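Local structure of GDSL-like Lipase/Acylhydrolase family protein (Neisseria meningitidis, 4K7J) at residues I56-D61 / L242-Y247; H63-F68 / K95-A100; G123-H128 / M214-A219. The protein probably removes O-acetyl groups from peptidoglycan as a GDSL (SGNH) family esterase. One frame throughout, in Å; residues are numbered along the deposited sequence.

In the fold
Interaction 1 pairs two neighbouring parallel strands, 53-60 and 242-246, near the centre of the chain. Interactions 2 and 3 both lie nested in the chain between those strands and follow one another in series. The centre of interaction 1 is about 13 Å from each of theirs, and theirs are about 10 Å apart. Strand 208-215, which carries part of interaction 3, lies beside strand 53-60 in the same sheet, whereas helix 62-65 of interaction 2 continues directly from strand 53-60. Gln-97 ties interactions 2 and 3 together through Gly-215. The loops 95-100 and 123-124, with strand 125-128 of an antiparallel sheet, thus join the all-beta part to the alpha/beta part, and the end of segment 214-219 leads on to the acetate.

Interaction 1: I56-D61 / L242-Y247; sequences ILQIGD and LVILSY
With CG of Tyr-247 opposite its own carbonyl carbon (chi1 -65°), the ring folds back across Gly-60, while Ile-59 sends CG2 opposite its backbone N to meet the phenol oxygen. Gly-60 CA sits 3.7 Å from the centroid of the Tyr-247 ring, a CH-pi contact over the face; glycine suits the place, since a CB would collide with Ser-246 O. Water 1, in the ring plane, links Tyr-247 OH to Gly-60 O, and Trp-224 is a further partner of the hydroxyl.

Behind this the strands run parallel in register. Leu-57 N reaches Leu-242 O at 2.9 Å and Ile-59 N reaches Ile-244 O at 2.8 Å, while Leu-57 O and Ile-59 O accept from Ile-244 N and Ser-246 N. On one face Ile-56 CG2 packs on Ile-244 CD1 at 3.8 Å. Beside them the extended Gln-58 lays OE1 3.6 Å from Ile-244 CG2 and gives NE2 to Thr-64 OG1. Beyond the pairing, water 2 joins Asp-61 OD1 to Ser-246 OG.

The chemistry implies a buried, mostly aliphatic strand pair whose C-terminal end turns polar: the four backbone bonds are strong, Asp-61 N to Ser-246 O is weak, and the buried OE1 of Gln-58 has no partner in the model.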
ATOM      1  N   ILE A  56      -3.010   6.884  -5.029  1.00 19.46           N
ATOM      2  CA  ILE A  56      -1.689   6.499  -4.543  1.00 16.64           C
ATOM      3  C   ILE A  56      -1.813   5.144  -3.852  1.00 15.88           C
ATOM      4  O   ILE A  56      -2.651   4.976  -2.963  1.00 14.64           O
ATOM      5  CB  ILE A  56      -1.158   7.543  -3.520  1.00 17.53           C
ATOM      6  CG1 ILE A  56      -0.902   8.885  -4.203  1.00 18.12           C
ATOM      7  CG2 ILE A  56       0.129   7.059  -2.841  1.00 15.03           C
ATOM      8  CD1 ILE A  56      -0.551  10.010  -3.209  1.00 16.32           C
ATOM      9  N   LEU A  57      -0.991   4.179  -4.264  1.00 15.71           N
ATOM     10  CA  LEU A  57      -1.052   2.822  -3.716  1.00 13.65           C
ATOM     11  C   LEU A  57       0.289   2.393  -3.107  1.00 15.29           C
ATOM     12  O   LEU A  57       1.272   2.208  -3.821  1.00 17.34           O
ATOM     13  CB  LEU A  57      -1.446   1.828  -4.816  1.00 17.24           C
ATOM     14  CG  LEU A  57      -1.428   0.336  -4.478  1.00 19.13           C
ATOM     15  CD1 LEU A  57      -2.392   0.057  -3.327  1.00 17.54           C
ATOM     16  CD2 LEU A  57      -1.794  -0.509  -5.725  1.00 15.46           C
ATOM     17  N   GLN A  58       0.326   2.210  -1.791  1.00 11.70           N
ATOM     18  CA  GLN A  58       1.561   1.785  -1.152  1.00 13.69           C
ATOM     19  C   GLN A  58       1.537   0.300  -0.796  1.00 16.23           C
ATOM     20  O   GLN A  58       0.691  -0.165  -0.018  1.00 16.13           O
ATOM     21  CB  GLN A  58       1.862   2.623   0.098  1.00 11.89           C
ATOM     22  CG  GLN A  58       3.173   2.197   0.765  1.00 12.97           C
ATOM     23  CD  GLN A  58       3.748   3.261   1.671  1.00 19.01           C
ATOM     24  OE1 GLN A  58       3.698   4.454   1.356  1.00 16.04           O
ATOM     25  NE2 GLN A  58       4.299   2.839   2.809  1.00 13.36           N
ATOM     26  N   ILE A  59       2.482  -0.434  -1.368  1.00 16.50           N
ATOM     27  CA  ILE A  59       2.574  -1.868  -1.168  1.00 13.56           C
ATOM     28  C   ILE A  59       3.883  -2.132  -0.457  1.00 16.60           C
ATOM     29  O   ILE A  59       4.933  -1.692  -0.921  1.00 12.75           O
ATOM     30  CB  ILE A  59       2.548  -2.621  -2.513  1.00 14.82           C
ATOM     31  CG1 ILE A  59       1.438  -2.059  -3.409  1.00 16.82           C
ATOM     32  CG2 ILE A  59       2.395  -4.154  -2.292  1.00 13.96           C
ATOM     33  CD1 ILE A  59       1.489  -2.552  -4.856  1.00 13.07           C
ATOM     34  N   GLY A  60       3.829  -2.819   0.681  1.00 12.84           N
ATOM     35  CA  GLY A  60       5.033  -3.014   1.472  1.00 16.67           C
ATOM     36  C   GLY A  60       4.946  -4.004   2.623  1.00 13.92           C
ATOM     37  O   GLY A  60       4.202  -4.977   2.564  1.00 15.57           O
ATOM     38  N   ASP A  61       5.714  -3.746   3.676  1.00 15.15           N
ATOM     39  CA  ASP A  61       5.837  -4.674   4.796  1.00 15.47           C
ATOM     40  C   ASP A  61       5.105  -4.141   6.037  1.00 16.45           C
ATOM     41  O   ASP A  61       4.112  -3.440   5.912  1.00 14.18           O
ATOM     42  CB  ASP A  61       7.315  -4.931   5.100  1.00 17.09           C
ATOM     43  CG  ASP A  61       8.107  -3.641   5.291  1.00 16.54           C
ATOM     44  OD1 ASP A  61       7.488  -2.580   5.566  1.00 19.85           O
ATOM     45  OD2 ASP A  61       9.359  -3.675   5.160  1.00 17.04           O
ATOM     46  N   LEU A 242       0.050   6.423  -8.746  1.00 18.39           N
ATOM     47  CA  LEU A 242       1.399   6.389  -8.180  1.00 20.56           C
ATOM     48  C   LEU A 242       1.521   5.130  -7.326  1.00 17.02           C
ATOM     49  O   LEU A 242       0.726   4.922  -6.417  1.00 20.51           O
ATOM     50  CB  LEU A 242       1.671   7.643  -7.327  1.00 16.41           C
ATOM     51  CG  LEU A 242       2.966   7.655  -6.497  1.00 15.24           C
ATOM     52  CD1 LEU A 242       4.230   7.600  -7.376  1.00 15.34           C
ATOM     53  CD2 LEU A 242       3.023   8.862  -5.563  1.00 19.40           C
ATOM     54  N   VAL A 243       2.496   4.285  -7.637  1.00 18.88           N
ATOM     55  CA  VAL A 243       2.719   3.059  -6.879  1.00 16.55           C
ATOM     56  C   VAL A 243       3.940   3.247  -5.994  1.00 19.16           C
ATOM     57  O   VAL A 243       5.039   3.521  -6.489  1.00 22.71           O
ATOM     58  CB  VAL A 243       2.967   1.860  -7.808  1.00 22.25           C
ATOM     59  CG1 VAL A 243       3.318   0.594  -6.991  1.00 12.91           C
ATOM     60  CG2 VAL A 243       1.763   1.619  -8.698  1.00 24.49           C
ATOM     61  N   ILE A 244       3.751   3.115  -4.688  1.00 15.22           N
ATOM     62  CA  ILE A 244       4.862   3.205  -3.754  1.00 13.57           C
ATOM     63  C   ILE A 244       5.228   1.812  -3.286  1.00 15.02           C
ATOM     64  O   ILE A 244       4.386   1.079  -2.735  1.00 13.96           O
ATOM     65  CB  ILE A 244       4.517   4.071  -2.522  1.00 14.41           C
ATOM     66  CG1 ILE A 244       4.050   5.457  -2.964  1.00 20.25           C
ATOM     67  CG2 ILE A 244       5.715   4.157  -1.573  1.00 12.15           C
ATOM     68  CD1 ILE A 244       3.749   6.431  -1.811  1.00 21.67           C
ATOM     69  N   LEU A 245       6.479   1.437  -3.515  1.00 10.97           N
ATOM     70  CA  LEU A 245       6.994   0.161  -3.028  1.00 13.89           C
ATOM     71  C   LEU A 245       7.846   0.425  -1.795  1.00 16.29           C
ATOM     72  O   LEU A 245       8.848   1.150  -1.853  1.00 14.40           O
ATOM     73  CB  LEU A 245       7.837  -0.522  -4.106  1.00 16.37           C
ATOM     74  CG  LEU A 245       7.131  -0.832  -5.422  1.00 18.12           C
ATOM     75  CD1 LEU A 245       8.150  -1.266  -6.472  1.00 12.89           C
ATOM     76  CD2 LEU A 245       6.048  -1.900  -5.246  1.00 16.89           C
ATOM     77  N   SER A 246       7.440  -0.140  -0.667  1.00 14.68           N
ATOM     78  CA  SER A 246       8.165   0.091   0.581  1.00 13.24           C
ATOM     79  C   SER A 246       8.575  -1.235   1.224  1.00 19.32           C
ATOM     80  O   SER A 246       7.855  -1.783   2.051  1.00 13.97           O
ATOM     81  CB  SER A 246       7.319   0.948   1.544  1.00 16.69           C
ATOM     82  OG  SER A 246       7.986   1.159   2.783  1.00 18.54           O
ATOM     83  N   TYR A 247       9.732  -1.756   0.818  1.00 14.15           N
ATOM     84  CA  TYR A 247      10.264  -2.989   1.367  1.00 12.30           C
ATOM     85  C   TYR A 247      11.722  -2.747   1.729  1.00 17.28           C
ATOM     86  O   TYR A 247      12.195  -1.624   1.659  1.00 16.43           O
ATOM     87  CB  TYR A 247      10.166  -4.128   0.350  1.00 15.55           C
ATOM     88  CG  TYR A 247       8.750  -4.560  -0.037  1.00 13.20           C
ATOM     89  CD1 TYR A 247       8.071  -5.527   0.694  1.00 12.82           C
ATOM     90  CD2 TYR A 247       8.129  -4.036  -1.163  1.00 13.55           C
ATOM     91  CE1 TYR A 247       6.801  -5.942   0.331  1.00 11.70           C
ATOM     92  CE2 TYR A 247       6.857  -4.443  -1.544  1.00 15.06           C
ATOM     93  CZ  TYR A 247       6.197  -5.399  -0.794  1.00 15.38           C
ATOM     94  OH  TYR A 247       4.935  -5.807  -1.166  1.00 15.34           O
TER
HETATM   95  O   HOH W   1       3.531  -7.075   0.590  1.00 14.63           O
HETATM   96  O   HOH W   2       6.545  -0.434   4.477  1.00 14.25           O

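Interaction 2: H63-F68 / K95-A100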
ATOM      1  N   HIS A  63       5.781  -1.847   8.113  1.00 16.60           N
ATOM      2  CA  HIS A  63       5.760  -0.389   8.233  1.00 15.35           C
ATOM      3  C   HIS A  63       4.492   0.126   7.550  1.00 17.41           C
ATOM      4  O   HIS A  63       3.847   1.062   8.031  1.00 16.84           O
ATOM      5  CB  HIS A  63       7.000   0.264   7.587  1.00 12.60           C
ATOM      6  CG  HIS A  63       8.312  -0.256   8.092  1.00 19.23           C
ATOM      7  ND1 HIS A  63       8.662  -0.245   9.428  1.00 17.70           N
ATOM      8  CD2 HIS A  63       9.375  -0.776   7.429  1.00 18.15           C
ATOM      9  CE1 HIS A  63       9.879  -0.746   9.563  1.00 21.49           C
ATOM     10  NE2 HIS A  63      10.335  -1.073   8.365  1.00 17.71           N
ATOM     11  N   THR A  64       4.145  -0.502   6.429  1.00 16.92           N
ATOM     12  CA  THR A  64       2.950  -0.148   5.673  1.00 14.97           C
ATOM     13  C   THR A  64       1.699  -0.746   6.326  1.00 16.38           C
ATOM     14  O   THR A  64       0.652  -0.086   6.432  1.00 13.39           O
ATOM     15  CB  THR A  64       3.065  -0.633   4.208  1.00 16.33           C
ATOM     16  OG1 THR A  64       4.153   0.046   3.567  1.00 12.77           O
ATOM     17  CG2 THR A  64       1.758  -0.358   3.410  1.00 11.76           C
ATOM     18  N   ALA A  65       1.817  -1.994   6.766  1.00 11.55           N
ATOM     19  CA  ALA A  65       0.680  -2.742   7.297  1.00 14.56           C
ATOM     20  C   ALA A  65       0.071  -2.161   8.585  1.00 18.43           C
ATOM     21  O   ALA A  65      -1.084  -2.446   8.910  1.00 15.26           O
ATOM     22  CB  ALA A  65       1.049  -4.235   7.483  1.00 11.85           C
ATOM     23  N   GLY A  66       0.839  -1.348   9.306  1.00 19.14           N
ATOM     24  CA  GLY A  66       0.351  -0.725  10.528  1.00 11.91           C
ATOM     25  C   GLY A  66      -0.508   0.494  10.243  1.00 18.05           C
ATOM     26  O   GLY A  66      -1.237   0.972  11.110  1.00 18.94           O
ATOM     27  N   ASP A  67      -0.413   0.990   9.012  1.00 15.92           N
ATOM     28  CA  ASP A  67      -1.140   2.175   8.544  1.00 16.40           C
ATOM     29  C   ASP A  67      -0.751   3.482   9.242  1.00 15.77           C
ATOM     30  O   ASP A  67      -1.324   4.510   8.940  1.00 17.20           O
ATOM     31  CB  ASP A  67      -2.674   1.976   8.576  1.00 15.97           C
ATOM     32  CG  ASP A  67      -3.390   2.747   7.466  1.00 20.75           C
ATOM     33  OD1 ASP A  67      -2.741   3.053   6.433  1.00 14.65           O
ATOM     34  OD2 ASP A  67      -4.597   3.043   7.616  1.00 21.20           O
ATOM     35  N   PHE A  68       0.219   3.472  10.158  1.00 14.56           N
ATOM     36  CA  PHE A  68       0.626   4.744  10.782  1.00 21.39           C
ATOM     37  C   PHE A  68       1.373   5.668   9.810  1.00 18.17           C
ATOM     38  O   PHE A  68       1.239   6.890   9.868  1.00 19.53           O
ATOM     39  CB  PHE A  68       1.440   4.518  12.062  1.00 18.50           C
ATOM     40  CG  PHE A  68       0.613   4.027  13.215  1.00 20.13           C
ATOM     41  CD1 PHE A  68      -0.263   4.883  13.870  1.00 22.71           C
ATOM     42  CD2 PHE A  68       0.696   2.715  13.636  1.00 21.88           C
ATOM     43  CE1 PHE A  68      -1.033   4.434  14.936  1.00 23.93           C
ATOM     44  CE2 PHE A  68      -0.080   2.257  14.694  1.00 26.47           C
ATOM     45  CZ  PHE A  68      -0.936   3.118  15.347  1.00 20.82           C
ATOM     46  N   LYS A  95      -5.299  -9.862  11.562  1.00 18.29           N
ATOM     47  CA  LYS A  95      -4.520  -9.979  12.793  1.00 21.35           C
ATOM     48  C   LYS A  95      -3.140  -9.357  12.654  1.00 18.23           C
ATOM     49  O   LYS A  95      -2.403  -9.678  11.727  1.00 16.56           O
ATOM     50  CB  LYS A  95      -4.377 -11.448  13.192  1.00 18.68           C
ATOM     51  CG  LYS A  95      -3.436 -11.669  14.358  1.00 26.82           C
ATOM     52  CD  LYS A  95      -3.683 -13.014  15.010  1.00 25.58           C
ATOM     53  CE  LYS A  95      -2.787 -13.205  16.218  1.00 32.32           C
ATOM     54  NZ  LYS A  95      -1.361 -13.220  15.791  1.00 37.77           N
ATOM     55  N   GLY A  96      -2.806  -8.452  13.566  1.00 16.88           N
ATOM     56  CA  GLY A  96      -1.483  -7.855  13.589  1.00 14.52           C
ATOM     57  C   GLY A  96      -1.320  -6.691  12.637  1.00 17.13           C
ATOM     58  O   GLY A  96      -0.233  -6.113  12.531  1.00 14.89           O
ATOM     59  N   GLN A  97      -2.391  -6.343  11.928  1.00 12.13           N
ATOM     60  CA  GLN A  97      -2.315  -5.273  10.937  1.00 14.07           C
ATOM     61  C   GLN A  97      -3.482  -4.315  11.158  1.00 17.86           C
ATOM     62  O   GLN A  97      -4.369  -4.589  11.960  1.00 18.08           O
ATOM     63  CB  GLN A  97      -2.273  -5.853   9.507  1.00 14.71           C
ATOM     64  CG  GLN A  97      -1.146  -6.888   9.342  1.00 15.84           C
ATOM     65  CD  GLN A  97      -0.843  -7.316   7.896  1.00 16.80           C
ATOM     66  OE1 GLN A  97      -0.078  -8.253   7.679  1.00 16.62           O
ATOM     67  NE2 GLN A  97      -1.421  -6.619   6.913  1.00 14.52           N
ATOM     68  N   ARG A  98      -3.489  -3.188  10.463  1.00 18.28           N
ATOM     69  CA  ARG A  98      -4.404  -2.122  10.839  1.00 15.32           C
ATOM     70  C   ARG A  98      -4.858  -1.239   9.666  1.00 23.55           C
ATOM     71  O   ARG A  98      -4.060  -0.867   8.801  1.00 17.70           O
ATOM     72  CB  ARG A  98      -3.746  -1.278  11.942  1.00 16.70           C
ATOM     73  CG  ARG A  98      -4.407   0.059  12.228  1.00 18.37           C
ATOM     74  CD  ARG A  98      -3.661   0.789  13.354  1.00 22.61           C
ATOM     75  NE  ARG A  98      -4.260   2.088  13.648  1.00 18.15           N
ATOM     76  CZ  ARG A  98      -3.878   3.238  13.100  1.00 23.67           C
ATOM     77  NH1 ARG A  98      -2.875   3.273  12.219  1.00 14.98           N
ATOM     78  NH2 ARG A  98      -4.504   4.362  13.430  1.00 23.69           N
ATOM     79  N   MET A  99      -6.152  -0.931   9.628  1.00 17.81           N
ATOM     80  CA  MET A  99      -6.655   0.111   8.745  1.00 17.07           C
ATOM     81  C   MET A  99      -7.060   1.284   9.623  1.00 23.51           C
ATOM     82  O   MET A  99      -7.896   1.126  10.513  1.00 19.83           O
ATOM     83  CB  MET A  99      -7.890  -0.361   7.976  1.00 19.95           C
ATOM     84  CG  MET A  99      -7.648  -1.398   6.901  1.00 15.81           C
ATOM     85  SD  MET A  99      -7.091  -0.678   5.357  1.00 19.08           S
ATOM     86  CE  MET A  99      -5.312  -0.888   5.540  1.00 19.93           C
ATOM     87  N   ALA A 100      -6.496   2.463   9.377  1.00 19.72           N
ATOM     88  CA  ALA A 100      -6.850   3.624  10.195  1.00 19.44           C
ATOM     89  C   ALA A 100      -8.182   4.245   9.779  1.00 19.53           C
ATOM     90  O   ALA A 100      -8.897   4.809  10.611  1.00 20.75           O
ATOM     91  CB  ALA A 100      -5.747   4.666  10.149  1.00 15.96           C
TER
HETATM   92  O   HOH W   3      -2.132  -0.639   6.502  1.00 18.71           O
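Arg-98 runs past Gly-66 to the ring of Phe-68, its chain extended from CG to NE. CB and CG each pass 3.5 Å from Gly-66 O, and CD comes near the same oxygen. NE then reaches the ring, 3.9 Å from Phe-68 CZ. At the tip the guanidinium stacks on one face of the Phe-68 ring, a cation-pi contact with planes 10° apart and NH1 over the ring centre. NH1 also donates to Gly-66 O at 3.0 Å, a nearly straight bond (167°) in the plane of both carbonyl and guanidinium, so the cation is held by edge and face. Arginine's long apolar stem and flat charged end suit both tasks.

One backbone bond, Arg-98 N to Ala-65 O (3.0 Å), precedes this; further on, the Asp-67 carboxylate accepts from Ala-100 N (2.7 Å) through the anti lone pair of OD2. Ala-65 CB packs 3.5 Å from Gln-97 NE2, which is itself hydrogen-bonded to Gly-215 O and Tyr-90 OH.

Just after helix 62-65, Asp-67 hydrogen-bonds Thr-70 OG1 through OD1 and forms a salt bridge with Arg-74 through OD2, both on helix 68-81; Phe-68 leans on helix 354-373. Loop 95-100 is thereby pinned across the junction of the first two helices, shortly before strand 102-106.

Interaction 3: G123-H128 / M214-A219. With ACT (acetate ion), chain C.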
ATOM      1  N   GLY A 123      -1.854  -7.947  -3.213  1.00 15.32           N
ATOM      2  CA  GLY A 123      -1.882  -7.455  -1.839  1.00  9.44           C
ATOM      3  C   GLY A 123      -1.715  -8.558  -0.800  1.00 15.19           C
ATOM      4  O   GLY A 123      -1.361  -8.302   0.365  1.00 12.24           O
ATOM      5  N   GLY A 124      -2.005  -9.788  -1.217  1.00 14.65           N
ATOM      6  CA  GLY A 124      -1.813 -10.958  -0.384  1.00 12.67           C
ATOM      7  C   GLY A 124      -2.825 -11.152   0.738  1.00 16.27           C
ATOM      8  O   GLY A 124      -2.558 -11.882   1.693  1.00 15.12           O
ATOM      9  N   ILE A 125      -3.992 -10.524   0.622  1.00 12.53           N
ATOM     10  CA  ILE A 125      -5.030 -10.663   1.640  1.00 12.24           C
ATOM     11  C   ILE A 125      -6.352 -11.073   1.006  1.00 16.67           C
ATOM     12  O   ILE A 125      -6.767 -10.510  -0.010  1.00 14.72           O
ATOM     13  CB  ILE A 125      -5.219  -9.342   2.423  1.00 15.24           C
ATOM     14  CG1 ILE A 125      -3.909  -8.952   3.109  1.00 11.88           C
ATOM     15  CG2 ILE A 125      -6.373  -9.447   3.441  1.00 12.01           C
ATOM     16  CD1 ILE A 125      -3.975  -7.671   3.870  1.00 18.36           C
ATOM     17  N   LEU A 126      -7.003 -12.069   1.591  1.00 12.55           N
ATOM     18  CA  LEU A 126      -8.381 -12.362   1.217  1.00 17.35           C
ATOM     19  C   LEU A 126      -9.189 -12.656   2.471  1.00 17.70           C
ATOM     20  O   LEU A 126      -8.617 -12.900   3.541  1.00 14.88           O
ATOM     21  CB  LEU A 126      -8.457 -13.525   0.212  1.00 12.28           C
ATOM     22  CG  LEU A 126      -7.956 -14.920   0.613  1.00 16.97           C
ATOM     23  CD1 LEU A 126      -8.999 -15.708   1.407  1.00 17.18           C
ATOM     24  CD2 LEU A 126      -7.511 -15.730  -0.608  1.00 12.99           C
ATOM     25  N   ALA A 127     -10.513 -12.624   2.354  1.00 12.81           N
ATOM     26  CA  ALA A 127     -11.360 -13.041   3.475  1.00 13.17           C
ATOM     27  C   ALA A 127     -12.398 -14.063   3.011  1.00 18.72           C
ATOM     28  O   ALA A 127     -13.020 -13.877   1.971  1.00 14.03           O
ATOM     29  CB  ALA A 127     -12.022 -11.853   4.111  1.00 11.21           C
ATOM     30  N   HIS A 128     -12.565 -15.151   3.761  1.00 13.15           N
ATOM     31  CA  HIS A 128     -13.613 -16.125   3.458  1.00 16.21           C
ATOM     32  C   HIS A 128     -14.904 -15.614   4.099  1.00 13.09           C
ATOM     33  O   HIS A 128     -14.940 -15.400   5.310  1.00 15.50           O
ATOM     34  CB  HIS A 128     -13.281 -17.500   4.063  1.00 15.79           C
ATOM     35  CG  HIS A 128     -11.968 -18.067   3.620  1.00 20.88           C
ATOM     36  ND1 HIS A 128     -11.677 -18.326   2.295  1.00 18.28           N
ATOM     37  CD2 HIS A 128     -10.880 -18.460   4.330  1.00 24.49           C
ATOM     38  CE1 HIS A 128     -10.462 -18.840   2.209  1.00 18.38           C
ATOM     39  NE2 HIS A 128      -9.959 -18.935   3.427  1.00 20.17           N
ATOM     40  N   MET A 214      -1.280  -1.491   1.149  1.00 14.50           N
ATOM     41  CA  MET A 214      -1.257  -2.935   0.960  1.00 13.44           C
ATOM     42  C   MET A 214      -0.003  -3.496   1.595  1.00 14.13           C
ATOM     43  O   MET A 214       0.962  -3.816   0.895  1.00 11.85           O
ATOM     44  CB  MET A 214      -1.255  -3.316  -0.529  1.00 15.92           C
ATOM     45  CG  MET A 214      -2.529  -3.028  -1.260  1.00 19.96           C
ATOM     46  SD  MET A 214      -2.599  -3.868  -2.854  1.00 18.31           S
ATOM     47  CE  MET A 214      -4.323  -3.563  -3.209  1.00 15.91           C
ATOM     48  N   GLY A 215      -0.020  -3.605   2.917  1.00 15.62           N
ATOM     49  CA  GLY A 215       1.108  -4.130   3.660  1.00 13.59           C
ATOM     50  C   GLY A 215       0.898  -5.536   4.178  1.00 14.77           C
ATOM     51  O   GLY A 215      -0.228  -5.957   4.443  1.00 13.20           O
ATOM     52  N   ILE A 216       2.007  -6.260   4.325  1.00  9.68           N
ATOM     53  CA  ILE A 216       2.006  -7.590   4.911  1.00 14.14           C
ATOM     54  C   ILE A 216       3.172  -7.683   5.886  1.00 13.81           C
ATOM     55  O   ILE A 216       4.320  -7.538   5.473  1.00 14.33           O
ATOM     56  CB  ILE A 216       2.231  -8.677   3.845  1.00 13.66           C
ATOM     57  CG1 ILE A 216       1.063  -8.756   2.855  1.00 13.95           C
ATOM     58  CG2 ILE A 216       2.432 -10.029   4.530  1.00 16.15           C
ATOM     59  CD1 ILE A 216      -0.141  -9.531   3.407  1.00 16.91           C
ATOM     60  N   ASN A 217       2.886  -7.912   7.165  1.00 14.96           N
ATOM     61  CA  ASN A 217       3.936  -8.025   8.179  1.00 13.42           C
ATOM     62  C   ASN A 217       5.021  -9.009   7.754  1.00 16.03           C
ATOM     63  O   ASN A 217       4.720 -10.150   7.397  1.00 14.61           O
ATOM     64  CB  ASN A 217       3.349  -8.456   9.523  1.00 13.24           C
ATOM     65  CG  ASN A 217       2.560  -7.349  10.210  1.00 14.59           C
ATOM     66  OD1 ASN A 217       2.648  -6.188   9.839  1.00 14.90           O
ATOM     67  ND2 ASN A 217       1.809  -7.709  11.236  1.00 11.78           N
ATOM     68  N   GLY A 218       6.277  -8.561   7.763  1.00 14.36           N
ATOM     69  CA  GLY A 218       7.391  -9.439   7.424  1.00 22.05           C
ATOM     70  C   GLY A 218       7.715  -9.621   5.941  1.00 19.39           C
ATOM     71  O   GLY A 218       8.705 -10.270   5.596  1.00 21.16           O
ATOM     72  N   ALA A 219       6.905  -9.041   5.059  1.00 15.78           N
ATOM     73  CA  ALA A 219       7.015  -9.336   3.626  1.00 16.25           C
ATOM     74  C   ALA A 219       8.238  -8.730   2.933  1.00 16.91           C
ATOM     75  O   ALA A 219       8.793  -7.719   3.371  1.00 18.23           O
ATOM     76  CB  ALA A 219       5.749  -8.914   2.894  1.00 14.69           C
TER
HETATM   77  C   ACT C 401       8.533  -5.892   9.265  1.00 28.47           C
HETATM   78  O   ACT C 401       8.398  -6.518  10.357  1.00 25.01           O
HETATM   79  OXT ACT C 401       7.828  -6.261   8.289  1.00 21.56           O
HETATM   80  CH3 ACT C 401       9.472  -4.734   9.128  1.00 19.13           C
HETATM   81  O   HOH W   4      -1.717  -6.033   1.866  1.00 14.59           O
HETATM   82  O   HOH W   5       0.940  -6.602  -0.008  1.00 16.51           O
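Ile-216 and Ile-125 form the tight part of this contact, their side chains lying alongside each other but pointing opposite ways. Ile-216 CD1 lies 3.8 Å from Ile-125 CG1 and 3.5 Å from Gly-123 O. CG1 of Ile-216 stands opposite its carbonyl carbon (chi1 -66°), beside the backbone N, and a second turn at chi2 (-80°) brings CD1 against the two glycine carbonyls as well as the other isoleucine. A branched aliphatic chain fits here because its methyl can pack closely on Gly-123 and Gly-124, which have no side chains, while Thr-112 of strand 109-112 borders it. Met-214, extended beyond CG, places SD 3.8 Å from Gly-123 CA. Glycine suits both positions: each has positive phi, and a CB on Gly-123 would crowd the sulfur.

The two backbones make no direct hydrogen bond to each other; on the looser side, waters bridge their carbonyls. Water 4 lies 2.7 Å from Gly-123 O and 3.0 Å from Gly-215 O; water 5 lies 2.9 Å from both Gly-123 O and Met-214 O. Neither water has protons enough for every acceptor around it, so its bonds are probably shared.

From Ile-216 to Ala-219 the chain makes a type II turn, closed by Ala-219 N to Ile-216 O, with Gly-218 at its positive-phi position. Gly-218 N donates to acetate OXT at 2.8 Å, and the same acetate is bonded by Ser-62 N, Asn-250 ND2 and His-351 NE2. Two backbone amides, a glycine's among them, and an asparagine side chain round a small anion are consistent with the oxyanion hole of SGNH esterases.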